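Local coordinates for diaminopimelate decarboxylase (Psychromonas ingrahamii, PDB 4XG1), which probably catalyses the pyridoxal-phosphate-dependent decarboxylation of meso-diaminopimelate to L-lysine, the last step of lysine biosynthesis, at residues T288-L293 / D366-R371; S318-I323 / K356-A361. All blocks are in the same frame, centred on the assembly; numbering follows the deposited sequence.

Contact 1 (T288-L293 / D366-R371); sequences TKVEFL and DYLVIR
The ring of Tyr367 meets strand 288-293 in two ways: the carbonyl oxygen of Thr288 lies at the ring edge, in its plane and 3.7 Å from CD1, while the aliphatic stem of Lys289 passes obliquely, its CB 3.6 Å from CE1. CG of Tyr367 stands anti to its own carbonyl carbon (chi1 -71°), a setting that swings the ring across to Lys289, its partner in a non-hydrogen-bonded antiparallel pair. Beyond that stem the lysine chain bends away, and NZ makes a long salt bridge, with a weak hydrogen bond, to OE1 of Glu291, which also pairs with Arg133 of the second subunit. On the face of the sheet that carries Thr288 and Leu368 the chemistry is mostly aliphatic: CG2 of Val290 packs against CD1 of Leu368 at 4.0 Å, and CG2 of Thr288 approaches CD1 of Ile370. The threonine hydroxyl has its partner in Asp305.

Between the two faces runs the backbone ladder. Thr288 and Leu368 form a hydrogen-bonded pair, N of Thr288 to O of Leu368 at 2.9 Å and N of Leu368 to O of Thr288 at 2.8 Å. A third bond, from N of Val290 to O of Asp366 at 2.7 Å, is almost straight at 175°. Asp366 turns its carboxylate to Arg336 and to the amide of Ala363. The contact thus illustrates how a short antiparallel ladder divides its work: main-chain bonds satisfy buried amides and fix the register, aliphatic groups pack on one face, and charged ends pair within their own strand or with outside partners.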
ATOM      1  N   THR B 288      -7.228 -14.793  -9.511  1.00 13.54           N
ATOM      2  CA  THR B 288      -8.409 -14.030  -9.222  1.00 14.68           C
ATOM      3  C   THR B 288      -9.556 -14.514 -10.092  1.00 16.68           C
ATOM      4  O   THR B 288      -9.351 -15.069 -11.157  1.00 18.60           O
ATOM      5  CB  THR B 288      -8.143 -12.536  -9.439  1.00 14.16           C
ATOM      6  OG1 THR B 288      -9.326 -11.781  -9.154  1.00 14.34           O
ATOM      7  CG2 THR B 288      -7.719 -12.281 -10.860  1.00 13.58           C
ATOM      8  N   LYS B 289     -10.772 -14.268  -9.650  1.00 18.34           N
ATOM      9  CA  LYS B 289     -11.957 -14.737 -10.326  1.00 20.07           C
ATOM     10  C   LYS B 289     -12.672 -13.556 -10.983  1.00 21.53           C
ATOM     11  O   LYS B 289     -12.794 -12.468 -10.387  1.00 20.98           O
ATOM     12  CB  LYS B 289     -12.876 -15.378  -9.305  1.00 22.34           C
ATOM     13  CG  LYS B 289     -14.222 -15.874  -9.837  1.00 24.69           C
ATOM     14  CD  LYS B 289     -15.085 -16.398  -8.689  1.00 26.11           C
ATOM     15  CE  LYS B 289     -16.529 -15.923  -8.831  1.00 29.38           C
ATOM     16  NZ  LYS B 289     -17.149 -15.635  -7.506  1.00 32.37           N
ATOM     17  N   VAL B 290     -13.121 -13.755 -12.220  1.00 21.93           N
ATOM     18  CA  VAL B 290     -13.894 -12.741 -12.929  1.00 23.45           C
ATOM     19  C   VAL B 290     -15.294 -12.732 -12.330  1.00 23.74           C
ATOM     20  O   VAL B 290     -15.971 -13.770 -12.297  1.00 23.74           O
ATOM     21  CB  VAL B 290     -13.999 -13.083 -14.437  1.00 25.21           C
ATOM     22  CG1 VAL B 290     -14.846 -12.057 -15.159  1.00 24.71           C
ATOM     23  CG2 VAL B 290     -12.617 -13.142 -15.072  1.00 27.89           C
ATOM     24  N   GLU B 291     -15.740 -11.579 -11.879  1.00 22.22           N
ATOM     25  CA  GLU B 291     -17.069 -11.468 -11.349  1.00 24.06           C
ATOM     26  C   GLU B 291     -18.001 -11.052 -12.475  1.00 25.01           C
ATOM     27  O   GLU B 291     -18.949 -11.767 -12.784  1.00 24.69           O
ATOM     28  CB  GLU B 291     -17.122 -10.438 -10.221  1.00 25.33           C
ATOM     29  CG  GLU B 291     -16.160 -10.718  -9.069  1.00 25.44           C
ATOM     30  CD  GLU B 291     -16.720 -11.660  -8.021  1.00 24.91           C
ATOM     31  OE1 GLU B 291     -17.725 -12.369  -8.279  1.00 24.34           O
ATOM     32  OE2 GLU B 291     -16.114 -11.720  -6.940  1.00 25.35           O
ATOM     33  N   PHE B 292     -17.729  -9.908 -13.085  1.00 24.47           N
ATOM     34  CA  PHE B 292     -18.587  -9.366 -14.109  1.00 26.02           C
ATOM     35  C   PHE B 292     -17.820  -8.934 -15.337  1.00 29.94           C
ATOM     36  O   PHE B 292     -16.610  -8.683 -15.267  1.00 29.67           O
ATOM     37  CB  PHE B 292     -19.279  -8.133 -13.611  1.00 26.54           C
ATOM     38  CG  PHE B 292     -19.983  -8.311 -12.315  1.00 26.00           C
ATOM     39  CD1 PHE B 292     -20.853  -9.356 -12.129  1.00 26.00           C
ATOM     40  CD2 PHE B 292     -19.806  -7.399 -11.300  1.00 27.80           C
ATOM     41  CE1 PHE B 292     -21.509  -9.514 -10.937  1.00 26.47           C
ATOM     42  CE2 PHE B 292     -20.469  -7.537 -10.100  1.00 28.26           C
ATOM     43  CZ  PHE B 292     -21.335  -8.600  -9.928  1.00 28.01           C
ATOM     44  N   LEU B 293     -18.537  -8.856 -16.467  1.00 31.01           N
ATOM     45  CA  LEU B 293     -18.022  -8.246 -17.690  1.00 28.66           C
ATOM     46  C   LEU B 293     -18.931  -7.104 -18.007  1.00 29.48           C
ATOM     47  O   LEU B 293     -20.146  -7.269 -18.031  1.00 32.27           O
ATOM     48  CB  LEU B 293     -18.006  -9.219 -18.830  1.00 27.99           C
ATOM     49  CG  LEU B 293     -17.155 -10.465 -18.627  1.00 28.27           C
ATOM     50  CD1 LEU B 293     -17.371 -11.413 -19.808  1.00 28.32           C
ATOM     51  CD2 LEU B 293     -15.683 -10.138 -18.488  1.00 27.94           C
ATOM     52  N   ASP B 366     -14.784 -17.187 -14.727  1.00 22.89           N
ATOM     53  CA  ASP B 366     -13.425 -17.686 -15.035  1.00 25.64           C
ATOM     54  C   ASP B 366     -12.366 -17.182 -14.036  1.00 24.04           C
ATOM     55  O   ASP B 366     -12.468 -16.071 -13.520  1.00 22.36           O
ATOM     56  CB  ASP B 366     -13.003 -17.219 -16.438  1.00 28.36           C
ATOM     57  CG  ASP B 366     -13.637 -18.028 -17.553  1.00 34.09           C
ATOM     58  OD1 ASP B 366     -13.989 -19.206 -17.308  1.00 39.53           O
ATOM     59  OD2 ASP B 366     -13.787 -17.477 -18.695  1.00 34.46           O
ATOM     60  N   TYR B 367     -11.317 -17.972 -13.875  1.00 24.60           N
ATOM     61  CA  TYR B 367     -10.159 -17.594 -13.111  1.00 26.53           C
ATOM     62  C   TYR B 367      -9.034 -17.048 -14.005  1.00 26.98           C
ATOM     63  O   TYR B 367      -8.723 -17.619 -15.040  1.00 30.30           O
ATOM     64  CB  TYR B 367      -9.621 -18.799 -12.359  1.00 28.80           C
ATOM     65  CG  TYR B 367     -10.490 -19.222 -11.233  1.00 32.21           C
ATOM     66  CD1 TYR B 367     -10.728 -18.371 -10.168  1.00 36.31           C
ATOM     67  CD2 TYR B 367     -11.053 -20.479 -11.199  1.00 37.54           C
ATOM     68  CE1 TYR B 367     -11.528 -18.751  -9.102  1.00 41.56           C
ATOM     69  CE2 TYR B 367     -11.856 -20.871 -10.142  1.00 44.28           C
ATOM     70  CZ  TYR B 367     -12.094 -19.991  -9.092  1.00 43.96           C
ATOM     71  OH  TYR B 367     -12.882 -20.359  -8.031  1.00 45.84           O
ATOM     72  N   LEU B 368      -8.419 -15.940 -13.595  1.00 25.19           N
ATOM     73  CA  LEU B 368      -7.235 -15.392 -14.260  1.00 22.40           C
ATOM     74  C   LEU B 368      -6.041 -15.404 -13.336  1.00 21.42           C
ATOM     75  O   LEU B 368      -6.170 -15.397 -12.136  1.00 21.72           O
ATOM     76  CB  LEU B 368      -7.483 -13.974 -14.698  1.00 21.32           C
ATOM     77  CG  LEU B 368      -8.564 -13.788 -15.744  1.00 21.39           C
ATOM     78  CD1 LEU B 368      -8.830 -12.328 -16.008  1.00 20.73           C
ATOM     79  CD2 LEU B 368      -8.098 -14.466 -17.012  1.00 24.08           C
ATOM     80  N   VAL B 369      -4.871 -15.456 -13.933  1.00 23.68           N
ATOM     81  CA  VAL B 369      -3.616 -15.585 -13.210  1.00 24.53           C
ATOM     82  C   VAL B 369      -2.807 -14.365 -13.613  1.00 23.97           C
ATOM     83  O   VAL B 369      -2.622 -14.101 -14.800  1.00 22.30           O
ATOM     84  CB  VAL B 369      -2.887 -16.872 -13.614  1.00 26.82           C
ATOM     85  CG1 VAL B 369      -1.439 -16.854 -13.199  1.00 26.87           C
ATOM     86  CG2 VAL B 369      -3.586 -18.074 -13.020  1.00 29.46           C
ATOM     87  N   ILE B 370      -2.336 -13.625 -12.615  1.00 22.08           N
ATOM     88  CA  ILE B 370      -1.490 -12.456 -12.828  1.00 19.68           C
ATOM     89  C   ILE B 370      -0.115 -12.928 -12.514  1.00 18.55           C
ATOM     90  O   ILE B 370       0.149 -13.384 -11.391  1.00 17.01           O
ATOM     91  CB  ILE B 370      -1.879 -11.336 -11.875  1.00 19.62           C
ATOM     92  CG1 ILE B 370      -3.355 -11.052 -12.087  1.00 20.11           C
ATOM     93  CG2 ILE B 370      -1.086 -10.078 -12.138  1.00 18.87           C
ATOM     94  CD1 ILE B 370      -3.989 -10.387 -10.910  1.00 21.20           C
ATOM     95  N   ARG B 371       0.762 -12.838 -13.506  1.00 18.34           N
ATOM     96  CA  ARG B 371       2.088 -13.372 -13.330  1.00 18.81           C
ATOM     97  C   ARG B 371       3.035 -12.370 -12.703  1.00 15.56           C
ATOM     98  O   ARG B 371       2.781 -11.174 -12.725  1.00 16.41           O
ATOM     99  CB  ARG B 371       2.630 -13.859 -14.651  1.00 21.75           C
ATOM    100  CG  ARG B 371       1.953 -15.130 -15.131  1.00 25.78           C
ATOM    101  CD  ARG B 371       2.680 -15.814 -16.293  1.00 28.34           C
ATOM    102  NE  ARG B 371       4.132 -15.604 -16.255  1.00 31.55           N
ATOM    103  CZ  ARG B 371       5.025 -16.348 -15.590  1.00 34.47           C
ATOM    104  NH1 ARG B 371       4.644 -17.409 -14.870  1.00 34.68           N
ATOM    105  NH2 ARG B 371       6.322 -15.998 -15.629  1.00 33.03           N
TER

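Contact 2 (S318-I323 / K356-A361); sequences SAWQNI and KERQLA
Stacking comes first: the guanidinium of Arg358 lies flat on the indole of Trp320, with planes 17° apart and centres 3.9 Å apart. The cation-pi contact is off-centre, CZ standing over the five-membered ring 32° from its normal. NH2 and the indole NE1 are both donors, so the pair is a stacking contact and not a hydrogen bond.

Hydrogen bonds occupy the guanidinium edge. NH1 and NH2 grip the backbone O of Gln321 end-on, at 2.9 Å from NH1 and 3.2 Å from NH2, both from one face of the carbonyl plane. A bend at chi2 (-55°) folds the arginine chain back, and NE makes a weak bond to O of Lys356. A water accepts from NH1 and donates to O of Ile323, bridging the segments.

Van der Waals contact sets aliphatic groups against polar atoms: Ile323 crosses the arginine at about a right angle, its CG1 3.5 Å from NH1, and CD2 of Leu360 nears O of Ile323.

Replacing Arg358 by an alanine is likely to strip the backbone O of Gln321 of two donors, the water of one and the Trp320 face of its cation. One buried cation ties the loop after helix 313-317 to strand 353-361, its charge probably stabilised by the backbone oxygens of Gln321 and Lys356 and by the indole face.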
ATOM      1  N   SER B 318       2.405   1.955 -12.753  1.00 11.75           N
ATOM      2  CA  SER B 318       2.012   1.492 -14.110  1.00 12.88           C
ATOM      3  C   SER B 318       2.787   0.263 -14.522  1.00 12.94           C
ATOM      4  O   SER B 318       3.185   0.139 -15.669  1.00 13.62           O
ATOM      5  CB  SER B 318       2.226   2.575 -15.180  1.00 13.36           C
ATOM      6  OG  SER B 318       1.592   3.802 -14.796  1.00 14.49           O
ATOM      7  N   ALA B 319       3.022  -0.641 -13.591  1.00 12.41           N
ATOM      8  CA  ALA B 319       3.715  -1.839 -13.944  1.00 12.62           C
ATOM      9  C   ALA B 319       2.845  -2.654 -14.838  1.00 12.94           C
ATOM     10  O   ALA B 319       1.605  -2.674 -14.691  1.00 13.44           O
ATOM     11  CB  ALA B 319       4.075  -2.637 -12.693  1.00 13.16           C
ATOM     12  N   TRP B 320       3.488  -3.329 -15.785  1.00 13.66           N
ATOM     13  CA  TRP B 320       2.813  -4.253 -16.692  1.00 13.75           C
ATOM     14  C   TRP B 320       3.050  -5.633 -16.158  1.00 13.14           C
ATOM     15  O   TRP B 320       4.151  -6.044 -15.993  1.00 12.65           O
ATOM     16  CB  TRP B 320       3.356  -4.120 -18.113  1.00 14.68           C
ATOM     17  CG  TRP B 320       2.439  -4.753 -19.189  1.00 15.32           C
ATOM     18  CD1 TRP B 320       1.461  -4.115 -19.913  1.00 15.29           C
ATOM     19  CD2 TRP B 320       2.398  -6.131 -19.571  1.00 14.04           C
ATOM     20  NE1 TRP B 320       0.816  -5.017 -20.726  1.00 15.56           N
ATOM     21  CE2 TRP B 320       1.369  -6.260 -20.548  1.00 14.39           C
ATOM     22  CE3 TRP B 320       3.127  -7.253 -19.196  1.00 14.16           C
ATOM     23  CZ2 TRP B 320       1.048  -7.469 -21.162  1.00 13.77           C
ATOM     24  CZ3 TRP B 320       2.826  -8.479 -19.822  1.00 15.42           C
ATOM     25  CH2 TRP B 320       1.787  -8.568 -20.806  1.00 14.80           C
ATOM     26  N   GLN B 321       1.984  -6.306 -15.805  1.00 14.94           N
ATOM     27  CA  GLN B 321       2.035  -7.632 -15.259  1.00 16.64           C
ATOM     28  C   GLN B 321       1.180  -8.518 -16.189  1.00 18.13           C
ATOM     29  O   GLN B 321       0.040  -8.176 -16.523  1.00 19.96           O
ATOM     30  CB  GLN B 321       1.428  -7.566 -13.860  1.00 17.57           C
ATOM     31  CG  GLN B 321       2.319  -8.179 -12.805  1.00 19.15           C
ATOM     32  CD  GLN B 321       3.122  -7.271 -11.910  1.00 19.76           C
ATOM     33  OE1 GLN B 321       2.932  -6.079 -11.764  1.00 19.75           O
ATOM     34  NE2 GLN B 321       4.070  -7.891 -11.286  1.00 24.05           N
ATOM     35  N   ASN B 322       1.760  -9.585 -16.715  1.00 18.95           N
ATOM     36  CA  ASN B 322       1.064 -10.411 -17.667  1.00 19.46           C
ATOM     37  C   ASN B 322      -0.144 -11.069 -16.976  1.00 19.94           C
ATOM     38  O   ASN B 322      -0.038 -11.516 -15.844  1.00 20.77           O
ATOM     39  CB  ASN B 322       2.017 -11.474 -18.229  1.00 20.14           C
ATOM     40  CG  ASN B 322       1.462 -12.181 -19.465  1.00 20.13           C
ATOM     41  OD1 ASN B 322       0.609 -11.665 -20.177  1.00 22.19           O
ATOM     42  ND2 ASN B 322       1.973 -13.348 -19.726  1.00 20.86           N
ATOM     43  N   ILE B 323      -1.271 -11.124 -17.679  1.00 20.68           N
ATOM     44  CA  ILE B 323      -2.498 -11.714 -17.175  1.00 21.38           C
ATOM     45  C   ILE B 323      -2.964 -12.790 -18.164  1.00 23.52           C
ATOM     46  O   ILE B 323      -3.273 -12.480 -19.315  1.00 24.92           O
ATOM     47  CB  ILE B 323      -3.582 -10.662 -17.002  1.00 19.90           C
ATOM     48  CG1 ILE B 323      -3.076  -9.548 -16.075  1.00 19.64           C
ATOM     49  CG2 ILE B 323      -4.842 -11.299 -16.431  1.00 19.75           C
ATOM     50  CD1 ILE B 323      -4.068  -8.408 -15.828  1.00 19.03           C
ATOM     51  N   LYS B 356      -4.237  -3.159 -18.275  1.00 25.08           N
ATOM     52  CA  LYS B 356      -5.004  -2.471 -19.319  1.00 24.21           C
ATOM     53  C   LYS B 356      -4.869  -3.105 -20.710  1.00 24.05           C
ATOM     54  O   LYS B 356      -3.880  -3.772 -21.021  1.00 20.62           O
ATOM     55  CB  LYS B 356      -4.614  -1.024 -19.324  1.00 23.02           C
ATOM     56  CG  LYS B 356      -5.265  -0.333 -18.177  1.00 22.50           C
ATOM     57  CD  LYS B 356      -4.767   1.063 -17.958  1.00 22.77           C
ATOM     58  CE  LYS B 356      -5.650   1.718 -16.898  1.00 23.62           C
ATOM     59  NZ  LYS B 356      -5.042   2.965 -16.392  1.00 24.23           N
ATOM     60  N   GLU B 357      -5.926  -2.954 -21.493  1.00 28.60           N
ATOM     61  CA  GLU B 357      -5.971  -3.419 -22.880  1.00 32.06           C
ATOM     62  C   GLU B 357      -5.420  -4.792 -23.086  1.00 29.75           C
ATOM     63  O   GLU B 357      -4.445  -4.973 -23.778  1.00 30.43           O
ATOM     64  CB  GLU B 357      -5.200  -2.443 -23.755  1.00 37.43           C
ATOM     65  CG  GLU B 357      -5.850  -1.075 -23.853  1.00 44.47           C
ATOM     66  CD  GLU B 357      -5.210  -0.235 -24.953  1.00 51.40           C
ATOM     67  OE1 GLU B 357      -5.261  -0.657 -26.130  1.00 54.08           O
ATOM     68  OE2 GLU B 357      -4.651   0.841 -24.653  1.00 52.81           O
ATOM     69  N   ARG B 358      -6.045  -5.783 -22.501  1.00 32.27           N
ATOM     70  CA  ARG B 358      -5.629  -7.159 -22.737  1.00 32.00           C
ATOM     71  C   ARG B 358      -6.632  -7.914 -23.605  1.00 33.25           C
ATOM     72  O   ARG B 358      -7.840  -7.852 -23.421  1.00 32.98           O
ATOM     73  CB  ARG B 358      -5.466  -7.883 -21.419  1.00 32.48           C
ATOM     74  CG  ARG B 358      -4.669  -7.099 -20.392  1.00 34.34           C
ATOM     75  CD  ARG B 358      -3.305  -6.701 -20.933  1.00 33.53           C
ATOM     76  NE  ARG B 358      -2.528  -5.947 -19.952  1.00 29.34           N
ATOM     77  CZ  ARG B 358      -1.811  -6.503 -18.981  1.00 26.83           C
ATOM     78  NH1 ARG B 358      -1.790  -7.822 -18.805  1.00 23.55           N
ATOM     79  NH2 ARG B 358      -1.127  -5.721 -18.166  1.00 27.54           N
ATOM     80  N   GLN B 359      -6.082  -8.624 -24.569  1.00 42.41           N
ATOM     81  CA  GLN B 359      -6.826  -9.442 -25.511  1.00 43.20           C
ATOM     82  C   GLN B 359      -7.132 -10.752 -24.852  1.00 39.84           C
ATOM     83  O   GLN B 359      -6.231 -11.597 -24.689  1.00 34.86           O
ATOM     84  CB  GLN B 359      -5.967  -9.697 -26.755  1.00 46.95           C
ATOM     85  CG  GLN B 359      -5.765  -8.452 -27.599  1.00 50.06           C
ATOM     86  CD  GLN B 359      -6.794  -8.337 -28.707  1.00 55.13           C
ATOM     87  OE1 GLN B 359      -6.919  -9.242 -29.539  1.00 55.13           O
ATOM     88  NE2 GLN B 359      -7.548  -7.239 -28.717  1.00 56.59           N
ATOM     89  N   LEU B 360      -8.393 -10.922 -24.445  1.00 37.60           N
ATOM     90  CA  LEU B 360      -8.772 -12.109 -23.663  1.00 41.23           C
ATOM     91  C   LEU B 360     -10.143 -12.665 -24.026  1.00 36.89           C
ATOM     92  O   LEU B 360     -11.052 -11.930 -24.376  1.00 36.28           O
ATOM     93  CB  LEU B 360      -8.759 -11.792 -22.163  1.00 42.08           C
ATOM     94  CG  LEU B 360      -7.398 -11.417 -21.567  1.00 42.76           C
ATOM     95  CD1 LEU B 360      -7.604 -10.723 -20.226  1.00 41.81           C
ATOM     96  CD2 LEU B 360      -6.489 -12.639 -21.438  1.00 40.41           C
ATOM     97  N   ALA B 361     -10.243 -13.975 -23.901  1.00 33.58           N
ATOM     98  CA  ALA B 361     -11.464 -14.718 -24.139  1.00 35.02           C
ATOM     99  C   ALA B 361     -11.995 -15.161 -22.789  1.00 34.39           C
ATOM    100  O   ALA B 361     -11.503 -16.142 -22.198  1.00 31.46           O
ATOM    101  CB  ALA B 361     -11.169 -15.934 -25.009  1.00 35.62           C
TER
HETATM  102  O   HOH W   1      -3.479  -9.949 -20.451  1.00 18.94           O

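In the fold
Both contacts are largely buried, each with a partly exposed margin, at Lys289 and Tyr367 in contact 1 and at Trp320 in contact 2. They belong to the mixed beta-sheet domain that accompanies the pyridoxal-binding TIM barrel, with centres 12 Å apart. Strand 367-371 joins them: besides its pairing in contact 1, it probably hydrogen-bonds through N of Arg371 to O of Asn322, and Ile370 packs on Gln321. Their chemistry follows their place. Contact 1 unites neighbouring strands by regular backbone pairing, and segment 288-293 runs on to the dimer interface; contact 2 fastens an irregular loop by side-chain gripping, away from the other subunit. Contact 2 also lies nearer the catalytic pocket, with Gln321 beside Arg313, a predicted substrate-binding residue.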